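Local coordinates for protein 1H-3-hydroxy-4-oxoquinoline 2,4-dioxygenase (Pseudomonas putida, PDB 3IBT) that cleaves the heterocyclic ring of 3-hydroxy-1H-quinolin-4-one with molecular oxygen, without any cofactor, to give N-formylanthranilate and carbon monoxide, at residues A[3-15]-A[54-66]. Sequence-based numbering, arbitrary orientation.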
ATOM      1  N   SER A   3      -4.430 -18.675   6.949  1.00 96.71           N
ATOM      2  CA  SER A   3      -3.032 -18.515   6.551  1.00 95.40           C
ATOM      3  C   SER A   3      -2.474 -19.536   5.574  1.00 94.35           C
ATOM      4  O   SER A   3      -1.679 -20.360   5.971  1.00 94.47           O
ATOM      5  CB  SER A   3      -2.142 -18.461   7.793  1.00 95.22           C
ATOM      6  OG  SER A   3      -2.626 -19.374   8.769  1.00 96.00           O
ATOM      7  N   LEU A   4      -2.878 -19.478   4.307  1.00 93.28           N
ATOM      8  CA  LEU A   4      -2.169 -20.193   3.235  1.00 92.87           C
ATOM      9  C   LEU A   4      -0.766 -19.602   3.078  1.00 92.82           C
ATOM     10  O   LEU A   4      -0.575 -18.378   3.217  1.00 93.40           O
ATOM     11  CB  LEU A   4      -2.935 -20.093   1.903  1.00 92.64           C
ATOM     12  CG  LEU A   4      -2.323 -20.592   0.575  1.00 92.59           C
ATOM     13  CD1 LEU A   4      -2.944 -21.966   0.146  1.00 93.69           C
ATOM     14  CD2 LEU A   4      -2.593 -19.525  -0.538  1.00 92.24           C
ATOM     15  N   ASN A   5       0.211 -20.473   2.797  1.00 92.71           N
ATOM     16  CA  ASN A   5       1.615 -20.063   2.607  1.00 92.36           C
ATOM     17  C   ASN A   5       2.070 -20.192   1.147  1.00 92.27           C
ATOM     18  O   ASN A   5       1.583 -21.060   0.388  1.00 92.42           O
ATOM     19  CB  ASN A   5       2.563 -20.882   3.487  1.00 92.20           C
ATOM     20  CG  ASN A   5       3.140 -22.057   2.753  1.00 90.79           C
ATOM     21  OD1 ASN A   5       2.428 -23.016   2.451  1.00 88.35           O
ATOM     22  ND2 ASN A   5       4.425 -21.968   2.409  1.00 90.05           N
ATOM     23  N   VAL A   6       3.035 -19.350   0.776  1.00 91.77           N
ATOM     24  CA  VAL A   6       3.416 -19.212  -0.617  1.00 91.05           C
ATOM     25  C   VAL A   6       4.930 -19.113  -0.696  1.00 90.51           C
ATOM     26  O   VAL A   6       5.592 -18.719   0.284  1.00 90.64           O
ATOM     27  CB  VAL A   6       2.731 -17.955  -1.287  1.00 91.11           C
ATOM     28  CG1 VAL A   6       1.264 -18.233  -1.586  1.00 90.97           C
ATOM     29  CG2 VAL A   6       2.857 -16.717  -0.413  1.00 90.58           C
ATOM     30  N   ASN A   7       5.473 -19.488  -1.854  1.00 89.41           N
ATOM     31  CA  ASN A   7       6.869 -19.245  -2.154  1.00 88.34           C
ATOM     32  C   ASN A   7       7.754 -19.611  -0.954  1.00 88.37           C
ATOM     33  O   ASN A   7       7.645 -20.717  -0.410  1.00 88.18           O
ATOM     34  CB  ASN A   7       7.041 -17.777  -2.536  1.00 87.81           C
ATOM     35  CG  ASN A   7       7.987 -17.609  -3.683  1.00 86.32           C
ATOM     36  OD1 ASN A   7       9.282 -17.863  -3.415  1.00 84.00           O
ATOM     37  ND2 ASN A   7       7.387 -17.293  -4.964  1.00 86.91           N
ATOM     38  N   GLY A   8       8.592 -18.672  -0.513  1.00 88.35           N
ATOM     39  CA  GLY A   8       9.554 -18.950   0.563  1.00 88.02           C
ATOM     40  C   GLY A   8       8.939 -19.160   1.943  1.00 87.47           C
ATOM     41  O   GLY A   8       9.482 -19.909   2.769  1.00 86.92           O
ATOM     42  N   THR A   9       7.815 -18.483   2.201  1.00 87.39           N
ATOM     43  CA  THR A   9       7.210 -18.521   3.540  1.00 86.79           C
ATOM     44  C   THR A   9       5.692 -18.449   3.579  1.00 86.22           C
ATOM     45  O   THR A   9       4.977 -18.878   2.644  1.00 85.63           O
ATOM     46  CB  THR A   9       7.736 -17.372   4.461  1.00 87.20           C
ATOM     47  OG1 THR A   9       7.556 -16.074   3.774  1.00 85.38           O
ATOM     48  CG2 THR A   9       9.244 -17.665   4.910  1.00 87.00           C
ATOM     49  N   LEU A  10       5.226 -17.902   4.713  1.00 85.79           N
ATOM     50  CA  LEU A  10       3.825 -17.728   4.926  1.00 85.86           C
ATOM     51  C   LEU A  10       3.421 -16.252   4.976  1.00 86.79           C
ATOM     52  O   LEU A  10       4.263 -15.346   5.072  1.00 86.71           O
ATOM     53  CB  LEU A  10       3.415 -18.429   6.210  1.00 84.92           C
ATOM     54  CG  LEU A  10       1.925 -18.280   6.520  1.00 83.46           C
ATOM     55  CD1 LEU A  10       1.258 -19.617   6.536  1.00 84.41           C
ATOM     56  CD2 LEU A  10       1.748 -17.564   7.841  1.00 82.51           C
HETATM   57  N   MSE A  11       2.107 -16.045   4.884  1.00 87.41           N
HETATM   58  CA  MSE A  11       1.450 -14.812   5.274  1.00 89.19           C
HETATM   59  C   MSE A  11       0.045 -15.195   5.764  1.00 86.21           C
HETATM   60  O   MSE A  11      -0.750 -15.878   5.021  1.00 86.10           O
HETATM   61  CB  MSE A  11       1.355 -13.879   4.071  1.00 88.78           C
HETATM   62  CG  MSE A  11       1.408 -14.649   2.747  1.00 92.33           C
HETATM   63 SE   MSE A  11       1.873 -13.544   1.170  1.00 99.02          SE
HETATM   64  CE  MSE A  11       3.398 -12.384   1.824  1.00 97.41           C
ATOM     65  N   THR A  12      -0.237 -14.765   7.028  1.00 84.07           N
ATOM     66  CA  THR A  12      -1.597 -14.868   7.535  1.00 81.89           C
ATOM     67  C   THR A  12      -2.486 -13.897   6.739  1.00 81.68           C
ATOM     68  O   THR A  12      -2.036 -12.806   6.350  1.00 82.10           O
ATOM     69  CB  THR A  12      -1.677 -14.587   9.061  1.00 81.84           C
ATOM     70  OG1 THR A  12      -0.679 -13.594   9.443  1.00 78.81           O
ATOM     71  CG2 THR A  12      -1.475 -15.928   9.905  1.00 81.54           C
ATOM     72  N   TYR A  13      -3.723 -14.284   6.441  1.00 80.26           N
ATOM     73  CA  TYR A  13      -4.606 -13.376   5.710  1.00 78.90           C
ATOM     74  C   TYR A  13      -6.039 -13.459   6.194  1.00 78.65           C
ATOM     75  O   TYR A  13      -6.506 -14.530   6.585  1.00 78.71           O
ATOM     76  CB  TYR A  13      -4.511 -13.598   4.190  1.00 78.46           C
ATOM     77  CG  TYR A  13      -5.303 -14.775   3.654  1.00 78.14           C
ATOM     78  CD1 TYR A  13      -6.625 -14.617   3.238  1.00 78.27           C
ATOM     79  CD2 TYR A  13      -4.733 -16.050   3.545  1.00 78.69           C
ATOM     80  CE1 TYR A  13      -7.376 -15.701   2.740  1.00 78.20           C
ATOM     81  CE2 TYR A  13      -5.486 -17.144   3.043  1.00 78.74           C
ATOM     82  CZ  TYR A  13      -6.803 -16.949   2.650  1.00 77.77           C
ATOM     83  OH  TYR A  13      -7.547 -17.973   2.159  1.00 76.09           O
ATOM     84  N   SER A  14      -6.738 -12.322   6.174  1.00 78.42           N
ATOM     85  CA  SER A  14      -8.161 -12.277   6.569  1.00 78.07           C
ATOM     86  C   SER A  14      -9.050 -12.288   5.343  1.00 76.99           C
ATOM     87  O   SER A  14      -8.655 -11.808   4.258  1.00 77.07           O
ATOM     88  CB  SER A  14      -8.500 -11.054   7.439  1.00 78.37           C
ATOM     89  OG  SER A  14      -8.558  -9.857   6.660  1.00 80.88           O
ATOM     90  N   GLU A  15     -10.240 -12.844   5.526  1.00 75.32           N
ATOM     91  CA  GLU A  15     -11.182 -12.963   4.455  1.00 74.12           C
ATOM     92  C   GLU A  15     -12.501 -12.505   4.990  1.00 73.65           C
ATOM     93  O   GLU A  15     -12.900 -12.882   6.105  1.00 73.89           O
ATOM     94  CB  GLU A  15     -11.277 -14.397   4.004  1.00 73.92           C
ATOM     95  CG  GLU A  15     -11.514 -14.535   2.528  1.00 74.19           C
ATOM     96  CD  GLU A  15     -11.538 -15.994   2.105  1.00 76.14           C
ATOM     97  OE1 GLU A  15     -11.619 -16.899   2.984  1.00 76.18           O
ATOM     98  OE2 GLU A  15     -11.489 -16.247   0.883  1.00 77.55           O
ATOM     99  N   ASP A  54      -0.983 -10.335   4.903  1.00 73.85           N
ATOM    100  CA  ASP A  54       0.117  -9.812   5.721  1.00 73.87           C
ATOM    101  C   ASP A  54       1.435 -10.206   5.082  1.00 73.19           C
ATOM    102  O   ASP A  54       1.840 -11.382   5.102  1.00 73.32           O
ATOM    103  CB  ASP A  54       0.078 -10.350   7.160  1.00 74.05           C
ATOM    104  CG  ASP A  54      -1.315 -10.345   7.753  1.00 74.91           C
ATOM    105  OD1 ASP A  54      -2.155  -9.538   7.247  1.00 78.75           O
ATOM    106  OD2 ASP A  54      -1.559 -11.129   8.719  1.00 72.79           O
ATOM    107  N   TRP A  55       2.095  -9.199   4.531  1.00 71.98           N
ATOM    108  CA  TRP A  55       3.379  -9.347   3.890  1.00 70.40           C
ATOM    109  C   TRP A  55       4.352 -10.275   4.642  1.00 69.82           C
ATOM    110  O   TRP A  55       4.308 -10.356   5.878  1.00 69.07           O
ATOM    111  CB  TRP A  55       3.967  -7.952   3.783  1.00 69.79           C
ATOM    112  CG  TRP A  55       3.288  -7.081   2.793  1.00 68.43           C
ATOM    113  CD1 TRP A  55       2.941  -5.758   2.945  1.00 68.69           C
ATOM    114  CD2 TRP A  55       2.919  -7.442   1.465  1.00 67.21           C
ATOM    115  NE1 TRP A  55       2.364  -5.281   1.783  1.00 66.93           N
ATOM    116  CE2 TRP A  55       2.345  -6.296   0.861  1.00 67.30           C
ATOM    117  CE3 TRP A  55       3.019  -8.625   0.721  1.00 68.06           C
ATOM    118  CZ2 TRP A  55       1.858  -6.309  -0.441  1.00 68.72           C
ATOM    119  CZ3 TRP A  55       2.533  -8.633  -0.575  1.00 69.27           C
ATOM    120  CH2 TRP A  55       1.959  -7.483  -1.143  1.00 68.77           C
ATOM    121  N   ARG A  56       5.218 -10.966   3.897  1.00 69.13           N
ATOM    122  CA  ARG A  56       6.378 -11.624   4.505  1.00 69.58           C
ATOM    123  C   ARG A  56       6.839 -10.937   5.793  1.00 69.50           C
ATOM    124  O   ARG A  56       7.084  -9.739   5.796  1.00 69.86           O
ATOM    125  CB  ARG A  56       7.562 -11.628   3.535  1.00 69.54           C
ATOM    126  CG  ARG A  56       7.844 -12.959   2.917  1.00 69.72           C
ATOM    127  CD  ARG A  56       9.142 -12.948   2.047  1.00 69.89           C
ATOM    128  NE  ARG A  56       8.850 -13.840   0.863  1.00 71.02           N
ATOM    129  CZ  ARG A  56       9.049 -15.232   0.880  1.00 71.74           C
ATOM    130  NH1 ARG A  56       9.579 -15.928   2.030  1.00 71.68           N
ATOM    131  NH2 ARG A  56       8.708 -15.919  -0.273  1.00 72.38           N
ATOM    132  N   GLY A  57       6.957 -11.673   6.887  1.00 69.27           N
ATOM    133  CA  GLY A  57       7.544 -11.106   8.099  1.00 69.38           C
ATOM    134  C   GLY A  57       6.596 -10.248   8.898  1.00 69.83           C
ATOM    135  O   GLY A  57       6.917  -9.817  10.018  1.00 69.41           O
ATOM    136  N   HIS A  58       5.425 -10.009   8.311  1.00 70.50           N
ATOM    137  CA  HIS A  58       4.411  -9.170   8.911  1.00 71.70           C
ATOM    138  C   HIS A  58       3.273  -9.927   9.593  1.00 72.36           C
ATOM    139  O   HIS A  58       2.384  -9.320  10.202  1.00 72.80           O
ATOM    140  CB  HIS A  58       3.873  -8.220   7.863  1.00 71.67           C
ATOM    141  CG  HIS A  58       4.860  -7.170   7.495  1.00 73.24           C
ATOM    142  ND1 HIS A  58       5.715  -7.301   6.426  1.00 74.63           N
ATOM    143  CD2 HIS A  58       5.183  -5.999   8.096  1.00 74.85           C
ATOM    144  CE1 HIS A  58       6.494  -6.234   6.354  1.00 75.71           C
ATOM    145  NE2 HIS A  58       6.189  -5.427   7.355  1.00 75.92           N
ATOM    146  N   ASP A  59       3.307 -11.249   9.512  1.00 72.74           N
ATOM    147  CA  ASP A  59       2.314 -12.048  10.191  1.00 73.48           C
ATOM    148  C   ASP A  59       2.395 -11.854  11.721  1.00 73.88           C
ATOM    149  O   ASP A  59       3.371 -11.278  12.240  1.00 73.74           O
ATOM    150  CB  ASP A  59       2.435 -13.524   9.775  1.00 73.68           C
ATOM    151  CG  ASP A  59       3.870 -14.060   9.847  1.00 74.45           C
ATOM    152  OD1 ASP A  59       4.804 -13.393   9.294  1.00 73.85           O
ATOM    153  OD2 ASP A  59       4.044 -15.170  10.443  1.00 74.06           O
ATOM    154  N   ALA A  60       1.347 -12.303  12.423  1.00 74.52           N
ATOM    155  CA  ALA A  60       1.296 -12.284  13.892  1.00 74.83           C
ATOM    156  C   ALA A  60       2.519 -12.978  14.510  1.00 75.13           C
ATOM    157  O   ALA A  60       2.847 -12.779  15.687  1.00 75.13           O
ATOM    158  CB  ALA A  60      -0.002 -12.936  14.387  1.00 74.56           C
ATOM    159  N   LYS A  61       3.197 -13.783  13.705  1.00 75.36           N
ATOM    160  CA  LYS A  61       4.331 -14.527  14.193  1.00 76.15           C
ATOM    161  C   LYS A  61       5.641 -13.863  13.805  1.00 76.29           C
ATOM    162  O   LYS A  61       6.733 -14.408  14.033  1.00 76.00           O
ATOM    163  CB  LYS A  61       4.265 -15.972  13.691  1.00 76.54           C
ATOM    164  CG  LYS A  61       3.371 -16.890  14.521  1.00 77.06           C
ATOM    165  CD  LYS A  61       4.104 -17.421  15.734  1.00 78.15           C
ATOM    166  CE  LYS A  61       3.955 -18.951  15.818  1.00 80.58           C
ATOM    167  NZ  LYS A  61       2.526 -19.368  16.052  1.00 82.86           N
ATOM    168  N   GLN A  62       5.508 -12.669  13.231  1.00 77.21           N
ATOM    169  CA  GLN A  62       6.628 -11.910  12.680  1.00 77.42           C
ATOM    170  C   GLN A  62       7.802 -12.849  12.352  1.00 77.21           C
ATOM    171  O   GLN A  62       8.788 -12.952  13.100  1.00 77.08           O
ATOM    172  CB  GLN A  62       7.015 -10.752  13.604  1.00 77.50           C
ATOM    173  CG  GLN A  62       8.052  -9.862  12.982  1.00 78.66           C
ATOM    174  CD  GLN A  62       7.860  -8.421  13.300  1.00 78.90           C
ATOM    175  OE1 GLN A  62       7.154  -8.072  14.248  1.00 79.51           O
ATOM    176  NE2 GLN A  62       8.510  -7.558  12.517  1.00 79.03           N
ATOM    177  N   THR A  63       7.653 -13.547  11.227  1.00 77.12           N
ATOM    178  CA  THR A  63       8.552 -14.627  10.864  1.00 77.37           C
ATOM    179  C   THR A  63       9.705 -14.124  10.022  1.00 77.40           C
ATOM    180  O   THR A  63       9.519 -13.463   9.006  1.00 77.36           O
ATOM    181  CB  THR A  63       7.826 -15.748  10.094  1.00 77.30           C
ATOM    182  OG1 THR A  63       6.594 -16.061  10.748  1.00 77.57           O
ATOM    183  CG2 THR A  63       8.680 -16.991  10.051  1.00 77.34           C
ATOM    184  N   ASP A  64      10.910 -14.464  10.450  1.00 77.70           N
ATOM    185  CA  ASP A  64      12.101 -14.153   9.679  1.00 77.85           C
ATOM    186  C   ASP A  64      12.227 -15.156   8.528  1.00 77.60           C
ATOM    187  O   ASP A  64      11.281 -15.882   8.182  1.00 77.47           O
ATOM    188  CB  ASP A  64      13.350 -14.198  10.574  1.00 78.23           C
ATOM    189  CG  ASP A  64      13.003 -14.080  12.065  1.00 79.27           C
ATOM    190  OD1 ASP A  64      12.336 -13.085  12.454  1.00 78.90           O
ATOM    191  OD2 ASP A  64      13.390 -15.000  12.843  1.00 79.61           O
ATOM    192  N   SER A  65      13.430 -15.197   7.977  1.00 77.36           N
ATOM    193  CA  SER A  65      13.750 -15.843   6.724  1.00 77.28           C
ATOM    194  C   SER A  65      14.664 -14.809   6.115  1.00 76.85           C
ATOM    195  O   SER A  65      14.922 -13.766   6.739  1.00 77.07           O
ATOM    196  CB  SER A  65      12.513 -16.044   5.839  1.00 77.53           C
ATOM    197  OG  SER A  65      12.873 -16.594   4.551  1.00 78.17           O
ATOM    198  N   GLY A  66      15.160 -15.084   4.912  1.00 76.39           N
ATOM    199  CA  GLY A  66      16.075 -14.170   4.251  1.00 75.62           C
ATOM    200  C   GLY A  66      15.459 -12.799   4.166  1.00 75.18           C
ATOM    201  O   GLY A  66      14.237 -12.636   4.281  1.00 74.52           O
TER
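Thr12 and Asp54 hold segment 3-15 to the loop 54-66, an instance of a hydroxyl–carboxylate pair joining two chain segments where regular sheet bonding gives out. Thr12 OG1 donates to Asp54 OD2 at 2.7 Å, meeting that oxygen on its anti side, 22° out of the carboxylate plane. A weak backbone bond runs the other way, from Asp54 N to Thr12 O (3.1 Å). The Thr12 hydroxyl sits between its own backbone N and carbonyl carbon (chi1 33°), facing Asp54 and lying beside Asp59 CB.

Further along, the selenomethionine Met11 bends at chi3 and lays its CE methyl at the edge of the Trp55 indole, 3.9 Å from CE3. Arg56 stretches past Thr9, whose OG1 lies over one face of the guanidinium, to the turn at Asn7 and Gly8, which lie at the edge of the group. The Asn7 amide stands almost perpendicular to it, the planes 81° apart.

Second-shell bonds fix these groups: Arg56 NH2 forms a salt bridge with Asp76, Trp55 NE1 bonds Ser28 O, and Thr63 OG1 bonds Asp59 OD2. The Trp55 side chain lies about 6 Å from that of Trp30, and His58 NE2 bonds Cys31 N; Trp30 and Cys31 probably bind substrate, as in relatives. In this alpha/beta-hydrolase fold, the contact links strands 5-6 and 9-16, joined by a type II' turn from Val6 to Thr9 at one border of the central sheet, to the loop between strand 49-53 and helix 70-83, and Met11 packs on Asp76 and Phe80 of that helix.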